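Protein PTHB1 (Homo sapiens, PDB 4YD8) serves as a subunit of the BBSome, a coat complex thought to sort specific membrane proteins to the primary cilium, here seen through its N-terminal seven-bladed beta-propeller. Local coordinates at residues Leu330-Val335 and Asp355-Cys360; Ile309-His312 and Leu316-Tyr319; Asp20-Asp25 and Tyr52-Ser57. All coordinates share one frame; numbering follows the deposited sequence. Where two conformers were deposited one is given.

Contact 1 (Leu330-Val335 and Asp355-Cys360); sequences LPHIPV and DGHLQC
His332 and His357 mark the closest approach of the two backbones, with CA atoms 7.2 Å apart and no main-chain hydrogen bond between the segments. This is the closing blade of a seven-bladed beta-propeller. Leu330-Val335 carries the chain out of the preceding blade and into strand 334-342, while Asp355-Cys360 leaves a turn at Gly356, whose phi is positive, and enters strand 357-362. Side chains therefore make the whole contact, on the surface of the blade. The two imidazoles lie face to face, their centroids 3.5 Å apart and their planes only 17° from parallel. Each has its CG beside its own backbone N; for His357, at chi1 -67°, this sets the ring against one face of that of His332. NE2 of His332 sits over the rim of the other ring, 3.1 Å from His357 ND1. That nitrogen pair is a stacking contact and no hydrogen bond, because one atom stands above the plane of the other's ring. The carboxylate carbon of Asp355 lies at the edge of the His357 ring and in its plane, and OD1 is tied to the hydroxyl of Ser353, which also receives the backbone N-H of His357. Asp355 OD1 is 5.0 Å from His332 ND1, near enough that its charge might favour protonation of the imidazole. Further along the strand, Gln359 stretches out with CG anti to its backbone N (chi1 178°) and reaches Pro331. Gln359 was modelled in two conformers, so this second meeting is less certain: OE1 lies 3.6 Å from Pro331 CD.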
# COMPACT_ATOMS: atom_id res chain seq x y z
N LEU A 330 -1.42 -20.26 -1.36
CA LEU A 330 -1.48 -19.69 -0.02
C LEU A 330 -2.60 -20.39 0.74
O LEU A 330 -3.56 -20.87 0.14
CB LEU A 330 -1.74 -18.18 -0.08
CG LEU A 330 -0.82 -17.33 -0.96
CD1 LEU A 330 -1.20 -15.86 -0.84
CD2 LEU A 330 0.64 -17.55 -0.61
N PRO A 331 -2.49 -20.44 2.08
CA PRO A 331 -3.55 -21.01 2.92
C PRO A 331 -4.81 -20.15 2.94
O PRO A 331 -5.89 -20.63 3.27
CB PRO A 331 -2.91 -21.08 4.31
CG PRO A 331 -1.82 -20.08 4.28
CD PRO A 331 -1.31 -20.05 2.87
N HIS A 332 -4.67 -18.88 2.57
CA HIS A 332 -5.80 -17.95 2.63
C HIS A 332 -5.74 -16.95 1.48
O HIS A 332 -4.67 -16.65 0.97
CB HIS A 332 -5.80 -17.22 3.97
CG HIS A 332 -5.84 -18.14 5.16
ND1 HIS A 332 -7.00 -18.74 5.59
CD2 HIS A 332 -4.86 -18.57 5.98
CE1 HIS A 332 -6.73 -19.50 6.64
NE2 HIS A 332 -5.44 -19.42 6.89
N ILE A 333 -6.90 -16.42 1.09
CA ILE A 333 -6.96 -15.41 0.05
C ILE A 333 -6.40 -14.08 0.54
O ILE A 333 -6.88 -13.53 1.51
CB ILE A 333 -8.40 -15.19 -0.44
CG1 ILE A 333 -8.96 -16.47 -1.06
CG2 ILE A 333 -8.47 -14.04 -1.45
CD1 ILE A 333 -10.43 -16.39 -1.42
N PRO A 334 -5.37 -13.56 -0.14
CA PRO A 334 -4.75 -12.30 0.27
C PRO A 334 -5.60 -11.09 -0.16
O PRO A 334 -6.02 -11.03 -1.31
CB PRO A 334 -3.41 -12.32 -0.44
CG PRO A 334 -3.68 -13.14 -1.71
CD PRO A 334 -4.75 -14.13 -1.36
N VAL A 335 -5.84 -10.16 0.75
CA VAL A 335 -6.41 -8.87 0.37
C VAL A 335 -5.32 -7.84 0.17
O VAL A 335 -5.55 -6.79 -0.40
CB VAL A 335 -7.39 -8.30 1.40
CG1 VAL A 335 -8.66 -9.09 1.41
CG2 VAL A 335 -6.73 -8.20 2.79
N ASP A 355 -9.68 -11.84 6.88
CA ASP A 355 -10.07 -12.19 8.24
C ASP A 355 -8.85 -12.25 9.18
O ASP A 355 -8.92 -12.77 10.29
CB ASP A 355 -10.84 -13.51 8.25
CG ASP A 355 -10.01 -14.68 7.75
OD1 ASP A 355 -8.94 -14.46 7.16
OD2 ASP A 355 -10.45 -15.83 7.95
N GLY A 356 -7.74 -11.68 8.73
CA GLY A 356 -6.64 -11.43 9.64
C GLY A 356 -5.55 -12.47 9.72
O GLY A 356 -4.78 -12.48 10.67
N HIS A 357 -5.46 -13.35 8.73
CA HIS A 357 -4.31 -14.25 8.65
C HIS A 357 -3.14 -13.47 8.06
O HIS A 357 -3.22 -12.95 6.95
CB HIS A 357 -4.62 -15.49 7.83
CG HIS A 357 -5.63 -16.39 8.47
ND1 HIS A 357 -5.28 -17.44 9.29
CD2 HIS A 357 -6.99 -16.37 8.44
CE1 HIS A 357 -6.38 -18.05 9.72
NE2 HIS A 357 -7.43 -17.41 9.22
N LEU A 358 -2.07 -13.38 8.84
CA LEU A 358 -0.90 -12.62 8.45
C LEU A 358 0.29 -13.56 8.36
O LEU A 358 0.60 -14.27 9.33
CB LEU A 358 -0.63 -11.49 9.45
CG LEU A 358 0.55 -10.55 9.20
CD1 LEU A 358 0.33 -9.73 7.93
CD2 LEU A 358 0.75 -9.65 10.41
N GLN A 359 0.97 -13.59 7.22
CA GLN A 359 2.02 -14.58 6.99
C GLN A 359 3.25 -14.01 6.30
O GLN A 359 3.13 -13.22 5.34
CB GLN A 359 1.47 -15.75 6.16
CG GLN A 359 2.54 -16.83 5.83
CD GLN A 359 1.92 -18.08 5.26
OE1 GLN A 359 1.40 -18.07 4.15
NE2 GLN A 359 1.97 -19.17 6.03
N CYS A 360 4.43 -14.42 6.75
CA CYS A 360 5.68 -14.06 6.07
C CYS A 360 6.23 -15.29 5.37
O CYS A 360 6.25 -16.38 5.96
CB CYS A 360 6.74 -13.54 7.05
SG CYS A 360 6.27 -12.06 7.95

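Contact 2 (Ile309-His312 and Leu316-Tyr319); sequences IGNH and LHIY
Ile309 and His317 pair across a beta hairpin formed by strands 306-311 and 315-320, the two middle strands of a propeller blade. The strands run antiparallel, their axes 4.7 Å apart at the closest point. Ile309 and His317 are a hydrogen-bonded pair and satisfy each other completely along the backbone. Ile309 N donates to His317 O at 2.8 Å with an N-H...O angle of 162°, and His317 N returns a bond of the same length to Ile309 O, at 167°. The next pair, Gly310 and Leu316, is non-hydrogen-bonded, so their main-chain groups serve the neighbouring strands instead: Gly310 bonds to Ser292 and Cys293 of the inner strand 291-298, and Leu316 to Thr328 of strand 323-329. Gly310 CA and Leu316 CA come to 4.4 Å. Leu316 has CG anti to its backbone N (chi1 -178°), a rotamer that lays CD1 over the glycine, 3.7 Å from Gly310 CA. Where the ladder ends, the buried amide of Asn311 takes over. Its ND2 donates to the carbonyl of Met315, the first residue of strand 315-320, tying the mouth of the turn. The same nitrogen stands 3.0 Å from His317 ND1, the two side chains crossing at about a right angle. On the sheet face shared by Ile309 and His317 the contact turns apolar further along. There the isoleucine chain crosses the phenol side chain of Tyr319 nearly at right angles, and its terminal methyl CD1 rests 3.7 Å from Tyr319 CE1.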
# COMPACT_ATOMS: atom_id res chain seq x y z
N ILE A 309 0.73 -11.05 -8.03
CA ILE A 309 -0.73 -10.96 -8.12
C ILE A 309 -1.36 -12.10 -7.32
O ILE A 309 -1.09 -13.27 -7.58
CB ILE A 309 -1.22 -11.02 -9.59
CG1 ILE A 309 -0.55 -9.90 -10.42
CG2 ILE A 309 -2.76 -10.92 -9.64
CD1 ILE A 309 -1.04 -9.78 -11.89
N GLY A 310 -2.16 -11.73 -6.32
CA GLY A 310 -2.86 -12.69 -5.49
C GLY A 310 -4.26 -12.85 -6.06
O GLY A 310 -4.79 -11.93 -6.68
N ASN A 311 -4.86 -14.02 -5.87
CA ASN A 311 -6.15 -14.31 -6.48
C ASN A 311 -7.16 -14.92 -5.52
O ASN A 311 -6.82 -15.30 -4.40
CB ASN A 311 -5.97 -15.24 -7.67
CG ASN A 311 -4.99 -14.70 -8.66
OD1 ASN A 311 -5.33 -13.88 -9.51
ND2 ASN A 311 -3.74 -15.14 -8.56
N HIS A 312 -8.40 -15.05 -5.98
CA HIS A 312 -9.46 -15.57 -5.13
C HIS A 312 -9.45 -17.09 -5.05
O HIS A 312 -10.26 -17.69 -4.35
CB HIS A 312 -10.83 -15.08 -5.62
CG HIS A 312 -11.03 -13.61 -5.41
ND1 HIS A 312 -11.46 -13.09 -4.21
CD2 HIS A 312 -10.81 -12.56 -6.23
CE1 HIS A 312 -11.51 -11.77 -4.31
NE2 HIS A 312 -11.12 -11.42 -5.52
N LEU A 316 -0.85 -17.33 -5.52
CA LEU A 316 -0.08 -16.11 -5.61
C LEU A 316 0.88 -16.26 -6.79
O LEU A 316 1.65 -17.22 -6.84
CB LEU A 316 0.68 -15.86 -4.30
CG LEU A 316 1.52 -14.59 -4.21
CD1 LEU A 316 0.63 -13.34 -4.29
CD2 LEU A 316 2.33 -14.59 -2.91
N HIS A 317 0.84 -15.32 -7.73
CA HIS A 317 1.62 -15.41 -8.97
C HIS A 317 2.65 -14.31 -9.07
O HIS A 317 2.43 -13.21 -8.58
CB HIS A 317 0.71 -15.33 -10.20
CG HIS A 317 -0.25 -16.47 -10.31
ND1 HIS A 317 -1.62 -16.28 -10.30
CD2 HIS A 317 -0.05 -17.80 -10.42
CE1 HIS A 317 -2.22 -17.45 -10.41
NE2 HIS A 317 -1.29 -18.39 -10.48
N ILE A 318 3.78 -14.61 -9.70
CA ILE A 318 4.74 -13.58 -10.06
C ILE A 318 4.91 -13.53 -11.56
O ILE A 318 5.23 -14.54 -12.17
CB ILE A 318 6.12 -13.83 -9.44
CG1 ILE A 318 6.09 -13.56 -7.94
CG2 ILE A 318 7.15 -12.90 -10.07
CD1 ILE A 318 7.43 -13.89 -7.25
N TYR A 319 4.67 -12.36 -12.13
CA TYR A 319 4.88 -12.09 -13.55
C TYR A 319 6.11 -11.22 -13.75
O TYR A 319 6.33 -10.27 -13.02
CB TYR A 319 3.65 -11.38 -14.14
CG TYR A 319 2.43 -12.23 -14.08
CD1 TYR A 319 1.60 -12.22 -12.96
CD2 TYR A 319 2.11 -13.09 -15.13
CE1 TYR A 319 0.47 -13.02 -12.90
CE2 TYR A 319 0.99 -13.89 -15.07
CZ TYR A 319 0.17 -13.85 -13.96
OH TYR A 319 -0.94 -14.66 -13.90

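Contact 3 (Asp20-Asp25 and Tyr52-Ser57); sequences DKEEFD and YLRIFS
Glu22 and Arg54 carry this contact through a buried salt bridge. The two side chains approach from opposite directions, and the guanidinium meets the carboxylate end-on, one nitrogen to each oxygen. Arg54 NH1 donates to Glu22 OE1 at 2.9 Å, almost perfectly straight at 177°. Arg54 NH2 donates to Glu22 OE2 at 2.7 Å, arriving on the syn side of that oxygen. The pairing is not flat: the carboxylate is turned 39° against the guanidinium, and NH1 meets OE1 from above the carboxylate plane, although both oxygens lie close to the plane of the arginine. Further polar bonds fix the two groups. The hydroxyl of Ser48 adds a second bond to OE1 of Glu22, and the remaining nitrogen of Arg54, NE, forms a salt bridge to Glu75 on strand 72-77. Between two carboxylates, the arginine probably stays charged and offsets part of their negative charge in this buried setting.

Van der Waals contacts of two aromatic residues flank the ion pair. Tyr52, two residues before Arg54 on the strand, lays its CB over one face of the guanidinium, and its CD2 is 3.6 Å from Glu22 OE2. Phe24 contributes more loosely: Arg54 NH1 lies at the edge of its ring, near the ring plane and 4.5 Å from CZ, so this is no cation-pi stack. The loop backbone is also held from outside, Glu23 bonding to Phe49 and Phe24 to Asp354. The ion pair thus fastens the link between blades, running from strand 8-17 to strand 29-32, onto strand 52-56 of the next blade of the seven-bladed beta-propeller.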
# COMPACT_ATOMS: atom_id res chain seq x y z
N ASP A 20 -9.81 -11.49 17.02
CA ASP A 20 -10.87 -12.49 16.94
C ASP A 20 -11.94 -12.08 15.96
O ASP A 20 -12.75 -11.19 16.24
CB ASP A 20 -11.49 -12.72 18.32
CG ASP A 20 -12.19 -14.05 18.43
OD1 ASP A 20 -13.33 -14.17 17.94
OD2 ASP A 20 -11.59 -14.99 19.00
N LYS A 21 -11.94 -12.73 14.80
CA LYS A 21 -12.89 -12.44 13.73
C LYS A 21 -12.86 -10.96 13.34
O LYS A 21 -13.90 -10.34 13.12
CB LYS A 21 -14.31 -12.85 14.12
CG LYS A 21 -14.43 -14.27 14.67
CD LYS A 21 -13.58 -15.27 13.89
CE LYS A 21 -13.75 -16.69 14.42
NZ LYS A 21 -12.45 -17.26 14.91
N GLU A 22 -11.66 -10.40 13.25
CA GLU A 22 -11.49 -9.06 12.73
C GLU A 22 -11.48 -9.11 11.20
O GLU A 22 -11.26 -10.16 10.60
CB GLU A 22 -10.19 -8.43 13.27
CG GLU A 22 -10.21 -8.32 14.81
CD GLU A 22 -9.07 -7.49 15.37
OE1 GLU A 22 -8.49 -6.66 14.64
OE2 GLU A 22 -8.77 -7.64 16.57
N GLU A 23 -11.74 -7.97 10.57
CA GLU A 23 -11.83 -7.83 9.12
C GLU A 23 -10.85 -6.77 8.64
O GLU A 23 -10.56 -5.79 9.34
CB GLU A 23 -13.26 -7.49 8.67
CG GLU A 23 -14.31 -8.49 9.15
CD GLU A 23 -15.74 -7.99 8.99
OE1 GLU A 23 -15.94 -6.81 8.61
OE2 GLU A 23 -16.67 -8.78 9.24
N PHE A 24 -10.32 -6.99 7.45
CA PHE A 24 -9.26 -6.17 6.88
C PHE A 24 -9.50 -6.03 5.39
O PHE A 24 -10.21 -6.85 4.80
CB PHE A 24 -7.90 -6.82 7.10
CG PHE A 24 -7.60 -7.14 8.54
CD1 PHE A 24 -8.15 -8.27 9.15
CD2 PHE A 24 -6.77 -6.33 9.27
CE1 PHE A 24 -7.88 -8.54 10.47
CE2 PHE A 24 -6.49 -6.61 10.59
CZ PHE A 24 -7.06 -7.71 11.19
N ASP A 25 -8.93 -5.02 4.76
CA ASP A 25 -8.98 -4.94 3.30
C ASP A 25 -7.68 -4.36 2.79
O ASP A 25 -6.74 -4.15 3.56
CB ASP A 25 -10.17 -4.09 2.84
CG ASP A 25 -10.72 -4.52 1.48
OD1 ASP A 25 -9.99 -5.16 0.69
OD2 ASP A 25 -11.90 -4.20 1.21
N TYR A 52 -8.17 -1.79 15.92
CA TYR A 52 -6.82 -2.10 16.43
C TYR A 52 -5.69 -1.78 15.45
O TYR A 52 -5.78 -2.08 14.26
CB TYR A 52 -6.71 -3.59 16.81
CG TYR A 52 -7.48 -3.91 18.07
CD1 TYR A 52 -6.90 -3.74 19.32
CD2 TYR A 52 -8.79 -4.38 18.00
CE1 TYR A 52 -7.61 -4.02 20.48
CE2 TYR A 52 -9.50 -4.67 19.16
CZ TYR A 52 -8.91 -4.48 20.39
OH TYR A 52 -9.61 -4.77 21.53
N LEU A 53 -4.62 -1.19 15.97
CA LEU A 53 -3.39 -0.97 15.23
C LEU A 53 -2.32 -1.88 15.83
O LEU A 53 -2.09 -1.85 17.04
CB LEU A 53 -2.96 0.51 15.29
CG LEU A 53 -1.84 1.05 14.38
CD1 LEU A 53 -0.45 0.52 14.75
CD2 LEU A 53 -2.12 0.77 12.93
N ARG A 54 -1.66 -2.67 14.99
CA ARG A 54 -0.63 -3.60 15.47
C ARG A 54 0.67 -3.41 14.68
O ARG A 54 0.64 -3.20 13.48
CB ARG A 54 -1.11 -5.06 15.37
CG ARG A 54 -2.33 -5.35 16.25
CD ARG A 54 -2.94 -6.74 15.99
NE ARG A 54 -4.05 -7.02 16.89
CZ ARG A 54 -5.34 -6.98 16.54
NH1 ARG A 54 -5.69 -6.66 15.30
NH2 ARG A 54 -6.28 -7.26 17.43
N ILE A 55 1.80 -3.51 15.37
CA ILE A 55 3.10 -3.44 14.71
C ILE A 55 3.93 -4.66 15.10
O ILE A 55 4.07 -4.96 16.29
CB ILE A 55 3.87 -2.16 15.11
CG1 ILE A 55 3.04 -0.90 14.83
CG2 ILE A 55 5.23 -2.11 14.38
CD1 ILE A 55 3.77 0.40 15.25
N PHE A 56 4.45 -5.37 14.11
CA PHE A 56 5.22 -6.60 14.33
C PHE A 56 6.64 -6.49 13.80
O PHE A 56 6.90 -5.85 12.78
CB PHE A 56 4.59 -7.83 13.65
CG PHE A 56 3.21 -8.18 14.14
CD1 PHE A 56 2.09 -7.59 13.57
CD2 PHE A 56 3.04 -9.11 15.16
CE1 PHE A 56 0.82 -7.93 14.01
CE2 PHE A 56 1.77 -9.45 15.61
CZ PHE A 56 0.65 -8.85 15.03
N SER A 57 7.55 -7.18 14.47
CA SER A 57 8.88 -7.45 13.94
C SER A 57 9.10 -8.95 14.06
O SER A 57 9.61 -9.43 15.06
CB SER A 57 9.95 -6.65 14.71
OG SER A 57 11.21 -6.78 14.09

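Overall arrangement
From the N terminus, strand 8-17 enters the closing blade before the chain crosses to the next one, where contact 3 closes the loop from Asp20 to Ser57. After four intervening blades, contact 2 closes a short hairpin, and contact 1 then closes the loop that holds strands 334-342 and 348-353 and runs into 357-362, beside strand 8-17. The three loops follow in series; none nest or cross. Contact 1 lies between the others: Ile333 and Pro334 pack on Gly310-His312 of contact 2, while Gly356 CA approaches Phe24 CE1 of contact 3 to 3.3 Å. Contacts 2 and 3, with centres about 22 Å apart, do not touch. Contact 1's touches on both bring three consecutive blades together.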